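PDB 3GDC: multicopper oxidase from Arthrobacter sp. FB24, which probably couples the one-electron oxidation of phenolic or similar substrates to the reduction of dioxygen to water, as a trimeric two-domain laccase of the multicopper oxidase family. Local coordinates for residues W37-V42 against I78-A83; F126-Y131 against H208-L213. One frame throughout, in Å; residues are numbered along the deposited sequence.

In the fold
Interaction 1 comes first along the chain and is complete before interaction 2 begins; their centres lie 20 Å apart, and their nearest atoms about 4 Å. Both draw on the same mixed sheet: residues 37-42 and 78-83 lie on its paired strands 33-49 and 75-82, residues 126-131 on strand 127-132. Interaction 2 then crosses to strand 205-211 of a separate six-stranded sheet. Interaction 1, its centre about 17 Å from the centre of the chain, thus holds strands together within the first cupredoxin-like domain, whereas interaction 2, about 6 Å from that centre, packs this domain against the second.

Interaction 1: residues W37-V42 against I78-A83; sequences WDIVAV and IHFTNA
Parallel beta pairing in the cupredoxin-like sandwich joins W37-V42 to I78-A83, the strand axes approaching to 4.7 Å at 21°. Five backbone bonds set the register: H79 N gives to W37 O (2.8 Å), I39 N to H79 O, T81 N to I39 O, A41 N to T81 O and A83 N to A41 O. The last is the most bent. On the face carrying I39 and F80, the methyl CG2 of I78 lies 3.7 Å from I39 CD1. F80 CG is anti to the backbone N (chi1 180°), which carries the ring along the strand toward A41, whose CB lies at the ring edge, 3.8 Å from CE1. The A41 side chain is about 7 Å from a bound copper, and N82 touches H88, a copper ligand. On the other face D38 OD1 lies 3.5 Å from H79 CD2, carboxylate and imidazole planes 52° apart, yet their polar ends are held elsewhere: D38 OD2 by a salt bridge with R24, H79 by E36 and T118. At the end of the pairing V40 CG1 meets A83 CB at 3.6 Å. Strand 52-59 flanks residues 37-42 and strand 116-122 flanks residues 78-83, while L68 of strand 67-71 packs on W37, I39 and I78.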
ATOM      1  N   TRP A  37       5.096 -18.704  28.282  1.00 17.69           N
ATOM      2  CA  TRP A  37       5.610 -19.585  27.246  1.00 17.53           C
ATOM      3  C   TRP A  37       7.110 -19.706  27.376  1.00 17.46           C
ATOM      4  O   TRP A  37       7.777 -18.769  27.821  1.00 17.79           O
ATOM      5  CB  TRP A  37       5.328 -19.014  25.857  1.00 17.11           C
ATOM      6  CG  TRP A  37       3.900 -18.834  25.471  1.00 16.73           C
ATOM      7  CD1 TRP A  37       3.127 -19.716  24.785  1.00 16.11           C
ATOM      8  CD2 TRP A  37       3.088 -17.670  25.692  1.00 15.93           C
ATOM      9  NE1 TRP A  37       1.879 -19.185  24.576  1.00 15.46           N
ATOM     10  CE2 TRP A  37       1.827 -17.930  25.118  1.00 16.09           C
ATOM     11  CE3 TRP A  37       3.302 -16.438  26.326  1.00 15.22           C
ATOM     12  CZ2 TRP A  37       0.780 -17.005  25.152  1.00 17.51           C
ATOM     13  CZ3 TRP A  37       2.263 -15.512  26.361  1.00 16.57           C
ATOM     14  CH2 TRP A  37       1.018 -15.801  25.769  1.00 16.82           C
ATOM     15  N   ASP A  38       7.643 -20.847  26.953  1.00 18.09           N
ATOM     16  CA  ASP A  38       9.083 -21.000  26.773  1.00 18.75           C
ATOM     17  C   ASP A  38       9.388 -20.972  25.284  1.00 18.99           C
ATOM     18  O   ASP A  38       8.829 -21.766  24.517  1.00 19.61           O
ATOM     19  CB  ASP A  38       9.578 -22.332  27.340  1.00 19.31           C
ATOM     20  CG  ASP A  38       9.209 -22.519  28.786  1.00 22.62           C
ATOM     21  OD1 ASP A  38       9.325 -21.547  29.552  1.00 24.68           O
ATOM     22  OD2 ASP A  38       8.796 -23.640  29.149  1.00 27.60           O
ATOM     23  N   ILE A  39      10.273 -20.066  24.885  1.00 18.41           N
ATOM     24  CA  ILE A  39      10.646 -19.912  23.480  1.00 18.49           C
ATOM     25  C   ILE A  39      12.164 -20.013  23.405  1.00 18.17           C
ATOM     26  O   ILE A  39      12.883 -19.339  24.159  1.00 17.83           O
ATOM     27  CB  ILE A  39      10.132 -18.556  22.903  1.00 18.18           C
ATOM     28  CG1 ILE A  39       8.589 -18.519  22.897  1.00 18.75           C
ATOM     29  CG2 ILE A  39      10.701 -18.301  21.500  1.00 19.21           C
ATOM     30  CD1 ILE A  39       7.951 -17.294  22.205  1.00 20.55           C
ATOM     31  N   VAL A  40      12.652 -20.852  22.495  1.00 18.20           N
ATOM     32  CA  VAL A  40      14.089 -21.059  22.326  1.00 18.49           C
ATOM     33  C   VAL A  40      14.495 -20.747  20.888  1.00 18.79           C
ATOM     34  O   VAL A  40      13.871 -21.254  19.951  1.00 19.06           O
ATOM     35  CB  VAL A  40      14.495 -22.521  22.658  1.00 18.34           C
ATOM     36  CG1 VAL A  40      16.006 -22.710  22.506  1.00 18.90           C
ATOM     37  CG2 VAL A  40      14.051 -22.923  24.078  1.00 20.06           C
ATOM     38  N   ALA A  41      15.522 -19.911  20.703  1.00 18.81           N
ATOM     39  CA  ALA A  41      16.075 -19.694  19.362  1.00 18.82           C
ATOM     40  C   ALA A  41      17.035 -20.835  19.026  1.00 19.35           C
ATOM     41  O   ALA A  41      17.952 -21.146  19.790  1.00 19.16           O
ATOM     42  CB  ALA A  41      16.758 -18.322  19.238  1.00 18.64           C
ATOM     43  N   VAL A  42      16.777 -21.507  17.910  1.00 20.08           N
ATOM     44  CA  VAL A  42      17.564 -22.682  17.536  1.00 21.14           C
ATOM     45  C   VAL A  42      17.906 -22.629  16.053  1.00 21.40           C
ATOM     46  O   VAL A  42      17.053 -22.301  15.225  1.00 21.01           O
ATOM     47  CB  VAL A  42      16.831 -24.032  17.843  1.00 21.67           C
ATOM     48  CG1 VAL A  42      16.535 -24.183  19.313  1.00 23.33           C
ATOM     49  CG2 VAL A  42      15.547 -24.164  17.049  1.00 22.29           C
ATOM     50  N   ILE A  78       7.290 -14.342  28.536  1.00 18.10           N
ATOM     51  CA  ILE A  78       7.948 -15.163  27.530  1.00 18.17           C
ATOM     52  C   ILE A  78       9.360 -15.446  27.985  1.00 17.24           C
ATOM     53  O   ILE A  78      10.185 -14.538  28.043  1.00 17.78           O
ATOM     54  CB  ILE A  78       7.973 -14.466  26.152  1.00 17.99           C
ATOM     55  CG1 ILE A  78       6.542 -14.190  25.661  1.00 20.04           C
ATOM     56  CG2 ILE A  78       8.792 -15.274  25.155  1.00 19.95           C
ATOM     57  CD1 ILE A  78       5.830 -15.384  25.162  1.00 24.42           C
ATOM     58  N   HIS A  79       9.621 -16.706  28.317  1.00 17.58           N
ATOM     59  CA  HIS A  79      10.929 -17.144  28.805  1.00 18.01           C
ATOM     60  C   HIS A  79      11.769 -17.537  27.609  1.00 17.84           C
ATOM     61  O   HIS A  79      11.631 -18.642  27.071  1.00 18.59           O
ATOM     62  CB  HIS A  79      10.774 -18.335  29.759  1.00 18.67           C
ATOM     63  CG  HIS A  79       9.812 -18.078  30.876  1.00 19.22           C
ATOM     64  ND1 HIS A  79      10.138 -17.303  31.968  1.00 23.01           N
ATOM     65  CD2 HIS A  79       8.528 -18.468  31.059  1.00 21.34           C
ATOM     66  CE1 HIS A  79       9.095 -17.223  32.777  1.00 22.56           C
ATOM     67  NE2 HIS A  79       8.104 -17.920  32.247  1.00 22.58           N
ATOM     68  N   PHE A  80      12.616 -16.609  27.191  1.00 17.89           N
ATOM     69  CA  PHE A  80      13.438 -16.755  26.000  1.00 17.79           C
ATOM     70  C   PHE A  80      14.802 -17.327  26.352  1.00 18.41           C
ATOM     71  O   PHE A  80      15.458 -16.844  27.276  1.00 18.40           O
ATOM     72  CB  PHE A  80      13.607 -15.389  25.321  1.00 17.55           C
ATOM     73  CG  PHE A  80      14.447 -15.425  24.070  1.00 17.84           C
ATOM     74  CD1 PHE A  80      14.163 -16.327  23.044  1.00 17.62           C
ATOM     75  CD2 PHE A  80      15.508 -14.536  23.909  1.00 17.06           C
ATOM     76  CE1 PHE A  80      14.931 -16.346  21.871  1.00 16.44           C
ATOM     77  CE2 PHE A  80      16.280 -14.545  22.747  1.00 18.40           C
ATOM     78  CZ  PHE A  80      15.994 -15.455  21.726  1.00 17.18           C
ATOM     79  N   THR A  81      15.212 -18.368  25.632  1.00 18.58           N
ATOM     80  CA  THR A  81      16.581 -18.880  25.711  1.00 19.25           C
ATOM     81  C   THR A  81      17.187 -18.876  24.313  1.00 19.52           C
ATOM     82  O   THR A  81      16.538 -19.297  23.346  1.00 19.34           O
ATOM     83  CB  THR A  81      16.646 -20.305  26.306  1.00 19.96           C
ATOM     84  OG1 THR A  81      16.134 -20.291  27.640  1.00 21.47           O
ATOM     85  CG2 THR A  81      18.093 -20.839  26.343  1.00 20.74           C
ATOM     86  N   ASN A  82      18.416 -18.383  24.208  1.00 19.44           N
ATOM     87  CA  ASN A  82      19.121 -18.377  22.935  1.00 19.76           C
ATOM     88  C   ASN A  82      20.022 -19.598  22.858  1.00 20.42           C
ATOM     89  O   ASN A  82      21.066 -19.648  23.509  1.00 20.96           O
ATOM     90  CB  ASN A  82      19.932 -17.081  22.735  1.00 19.42           C
ATOM     91  CG  ASN A  82      20.593 -17.018  21.365  1.00 19.12           C
ATOM     92  OD1 ASN A  82      20.428 -17.930  20.548  1.00 19.31           O
ATOM     93  ND2 ASN A  82      21.342 -15.952  21.105  1.00 19.48           N
ATOM     94  N   ALA A  83      19.599 -20.595  22.083  1.00 20.85           N
ATOM     95  CA  ALA A  83      20.411 -21.783  21.846  1.00 21.79           C
ATOM     96  C   ALA A  83      21.095 -21.756  20.472  1.00 22.23           C
ATOM     97  O   ALA A  83      21.642 -22.766  20.024  1.00 22.29           O
ATOM     98  CB  ALA A  83      19.562 -23.054  22.018  1.00 21.76           C
TER

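Interaction 2: residues F126-Y131 against H208-L213; sequences FGTHLY and HLINVL
The strands carrying T128 and H208 run in roughly the same direction, 37° apart, but their axes come no closer than 7.8 Å and no backbone hydrogen bond links them, so side chains make most of the contact between two sheets. Its polar element is the hydrogen bond between T128 OG1 and H208 ND1, 2.8 Å long. The hydroxyl meets the imidazole at its edge, in the ring plane, and either partner could be the donor. With T128 OG1 beside the backbone N (chi1 -63°), CG2 takes the place anti to that N, 3.8 Å from H208 CB. Apolar packing continues toward the C-terminal ends. I210 CG2 lies 4.0 Å from L130 CB, the two side chains alongside and pointing opposite ways, and beyond them L130 CD1 meets V212 CG1 at 4.1 Å. Of a different kind is the approach of the methyl I210 CD1 to a backbone carbonyl oxygen, H129 O, 3.7 Å away. Around this buried contact, I151 of strand 147-153 touches both T128 and H208, while R253 of strand 253-258 packs against L130 and I210. L130 lies two residues before H132 and is bonded through its backbone to H93; H93 and H132 are ligands of one bound copper, and the L130 side chain is about 5 Å from a copper ion. With ND1 engaged by T128 and NE2 by E164, both ring nitrogens of H208 have partners, an arrangement that would fix the rotation of the imidazole, which the E164 carboxylate would probably also polarise.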
ATOM      1  N   PHE A 126      -5.769  -5.121  22.246  1.00 18.17           N
ATOM      2  CA  PHE A 126      -6.310  -6.251  21.511  1.00 17.80           C
ATOM      3  C   PHE A 126      -6.040  -6.066  20.018  1.00 17.31           C
ATOM      4  O   PHE A 126      -5.946  -4.935  19.520  1.00 17.46           O
ATOM      5  CB  PHE A 126      -7.785  -6.525  21.839  1.00 18.55           C
ATOM      6  CG  PHE A 126      -8.785  -5.637  21.135  1.00 19.56           C
ATOM      7  CD1 PHE A 126      -9.164  -5.887  19.812  1.00 20.60           C
ATOM      8  CD2 PHE A 126      -9.410  -4.593  21.818  1.00 19.72           C
ATOM      9  CE1 PHE A 126     -10.121  -5.088  19.178  1.00 20.16           C
ATOM     10  CE2 PHE A 126     -10.369  -3.784  21.185  1.00 20.04           C
ATOM     11  CZ  PHE A 126     -10.723  -4.038  19.869  1.00 19.33           C
ATOM     12  N   GLY A 127      -5.855  -7.185  19.339  1.00 17.14           N
ATOM     13  CA  GLY A 127      -5.606  -7.167  17.907  1.00 17.05           C
ATOM     14  C   GLY A 127      -4.732  -8.307  17.459  1.00 16.92           C
ATOM     15  O   GLY A 127      -4.461  -9.250  18.205  1.00 16.86           O
ATOM     16  N   THR A 128      -4.312  -8.221  16.205  1.00 16.44           N
ATOM     17  CA  THR A 128      -3.469  -9.236  15.591  1.00 15.87           C
ATOM     18  C   THR A 128      -2.091  -8.631  15.450  1.00 15.14           C
ATOM     19  O   THR A 128      -1.913  -7.620  14.755  1.00 14.42           O
ATOM     20  CB  THR A 128      -4.062  -9.637  14.230  1.00 16.35           C
ATOM     21  OG1 THR A 128      -5.348 -10.230  14.450  1.00 18.09           O
ATOM     22  CG2 THR A 128      -3.162 -10.597  13.476  1.00 15.92           C
ATOM     23  N   HIS A 129      -1.120  -9.235  16.138  1.00 13.89           N
ATOM     24  CA  HIS A 129       0.223  -8.687  16.212  1.00 14.07           C
ATOM     25  C   HIS A 129       1.248  -9.754  15.814  1.00 13.81           C
ATOM     26  O   HIS A 129       0.890 -10.800  15.254  1.00 13.85           O
ATOM     27  CB  HIS A 129       0.500  -8.127  17.622  1.00 14.74           C
ATOM     28  CG  HIS A 129      -0.593  -7.248  18.153  1.00 15.64           C
ATOM     29  ND1 HIS A 129      -0.953  -6.056  17.554  1.00 14.87           N
ATOM     30  CD2 HIS A 129      -1.400  -7.382  19.238  1.00 16.40           C
ATOM     31  CE1 HIS A 129      -1.939  -5.503  18.240  1.00 16.53           C
ATOM     32  NE2 HIS A 129      -2.228  -6.288  19.266  1.00 16.13           N
ATOM     33  N   LEU A 130       2.516  -9.474  16.092  1.00 13.59           N
ATOM     34  CA  LEU A 130       3.618 -10.338  15.701  1.00 13.75           C
ATOM     35  C   LEU A 130       4.818 -10.042  16.582  1.00 13.61           C
ATOM     36  O   LEU A 130       4.818  -9.068  17.352  1.00 14.19           O
ATOM     37  CB  LEU A 130       3.971 -10.145  14.210  1.00 13.71           C
ATOM     38  CG  LEU A 130       4.554  -8.802  13.729  1.00 13.90           C
ATOM     39  CD1 LEU A 130       5.481  -9.022  12.492  1.00 15.70           C
ATOM     40  CD2 LEU A 130       3.494  -7.785  13.411  1.00 16.79           C
ATOM     41  N   TYR A 131       5.824 -10.901  16.485  1.00 12.99           N
ATOM     42  CA  TYR A 131       7.096 -10.700  17.159  1.00 13.11           C
ATOM     43  C   TYR A 131       8.198 -11.160  16.209  1.00 13.51           C
ATOM     44  O   TYR A 131       7.960 -11.988  15.302  1.00 13.38           O
ATOM     45  CB  TYR A 131       7.141 -11.460  18.504  1.00 13.41           C
ATOM     46  CG  TYR A 131       7.041 -12.967  18.375  1.00 13.20           C
ATOM     47  CD1 TYR A 131       8.192 -13.749  18.215  1.00 14.78           C
ATOM     48  CD2 TYR A 131       5.798 -13.606  18.384  1.00 12.79           C
ATOM     49  CE1 TYR A 131       8.110 -15.144  18.082  1.00 13.92           C
ATOM     50  CE2 TYR A 131       5.697 -15.007  18.237  1.00 11.36           C
ATOM     51  CZ  TYR A 131       6.863 -15.760  18.092  1.00 14.66           C
ATOM     52  OH  TYR A 131       6.791 -17.118  17.943  1.00 13.47           O
ATOM     53  N   HIS A 208      -6.114 -14.672  10.601  1.00 12.74           N
ATOM     54  CA  HIS A 208      -5.137 -13.674  11.012  1.00 12.75           C
ATOM     55  C   HIS A 208      -3.986 -13.700  10.012  1.00 12.45           C
ATOM     56  O   HIS A 208      -3.183 -14.629  10.019  1.00 12.63           O
ATOM     57  CB  HIS A 208      -4.634 -13.987  12.420  1.00 13.65           C
ATOM     58  CG  HIS A 208      -5.732 -14.000  13.428  1.00 13.22           C
ATOM     59  ND1 HIS A 208      -6.156 -12.864  14.082  1.00 15.59           N
ATOM     60  CD2 HIS A 208      -6.543 -15.002  13.841  1.00 15.34           C
ATOM     61  CE1 HIS A 208      -7.163 -13.172  14.879  1.00 16.68           C
ATOM     62  NE2 HIS A 208      -7.426 -14.460  14.743  1.00 16.80           N
ATOM     63  N   LEU A 209      -3.901 -12.668   9.178  1.00 12.67           N
ATOM     64  CA  LEU A 209      -2.902 -12.632   8.095  1.00 12.80           C
ATOM     65  C   LEU A 209      -1.794 -11.664   8.429  1.00 12.99           C
ATOM     66  O   LEU A 209      -2.060 -10.482   8.645  1.00 12.99           O
ATOM     67  CB  LEU A 209      -3.565 -12.192   6.781  1.00 13.39           C
ATOM     68  CG  LEU A 209      -2.626 -12.105   5.573  1.00 14.25           C
ATOM     69  CD1 LEU A 209      -2.267 -13.499   5.114  1.00 13.14           C
ATOM     70  CD2 LEU A 209      -3.330 -11.331   4.463  1.00 15.25           C
ATOM     71  N   ILE A 210      -0.562 -12.164   8.449  1.00 12.30           N
ATOM     72  CA  ILE A 210       0.590 -11.385   8.884  1.00 12.93           C
ATOM     73  C   ILE A 210       1.670 -11.411   7.828  1.00 12.97           C
ATOM     74  O   ILE A 210       2.070 -12.484   7.383  1.00 12.61           O
ATOM     75  CB  ILE A 210       1.184 -11.965  10.187  1.00 13.79           C
ATOM     76  CG1 ILE A 210       0.119 -11.980  11.276  1.00 14.18           C
ATOM     77  CG2 ILE A 210       2.429 -11.189  10.616  1.00 14.30           C
ATOM     78  CD1 ILE A 210       0.357 -13.018  12.347  1.00 15.59           C
ATOM     79  N   ASN A 211       2.174 -10.229   7.472  1.00 13.05           N
ATOM     80  CA  ASN A 211       3.252 -10.151   6.506  1.00 13.46           C
ATOM     81  C   ASN A 211       4.611  -9.942   7.165  1.00 13.62           C
ATOM     82  O   ASN A 211       4.840  -8.892   7.783  1.00 13.56           O
ATOM     83  CB  ASN A 211       3.004  -9.037   5.479  1.00 13.86           C
ATOM     84  CG  ASN A 211       4.041  -9.058   4.373  1.00 14.99           C
ATOM     85  OD1 ASN A 211       4.500 -10.139   3.981  1.00 15.05           O
ATOM     86  ND2 ASN A 211       4.434  -7.882   3.880  1.00 15.33           N
ATOM     87  N   VAL A 212       5.512 -10.919   7.012  1.00 13.10           N
ATOM     88  CA  VAL A 212       6.905 -10.745   7.462  1.00 14.07           C
ATOM     89  C   VAL A 212       7.923 -10.695   6.309  1.00 14.24           C
ATOM     90  O   VAL A 212       9.126 -10.686   6.535  1.00 14.59           O
ATOM     91  CB  VAL A 212       7.329 -11.802   8.496  1.00 13.71           C
ATOM     92  CG1 VAL A 212       6.388 -11.794   9.681  1.00 15.05           C
ATOM     93  CG2 VAL A 212       7.380 -13.199   7.854  1.00 14.57           C
ATOM     94  N   LEU A 213       7.426 -10.662   5.074  1.00 15.29           N
ATOM     95  CA  LEU A 213       8.301 -10.726   3.914  1.00 15.16           C
ATOM     96  C   LEU A 213       9.401  -9.660   3.934  1.00 15.57           C
ATOM     97  O   LEU A 213       9.130  -8.466   4.022  1.00 14.96           O
ATOM     98  CB  LEU A 213       7.475 -10.641   2.622  1.00 15.05           C
ATOM     99  CG  LEU A 213       8.242 -10.617   1.302  1.00 16.21           C
ATOM    100  CD1 LEU A 213       9.017 -11.921   1.106  1.00 16.06           C
ATOM    101  CD2 LEU A 213       7.219 -10.412   0.192  1.00 15.49           C
TER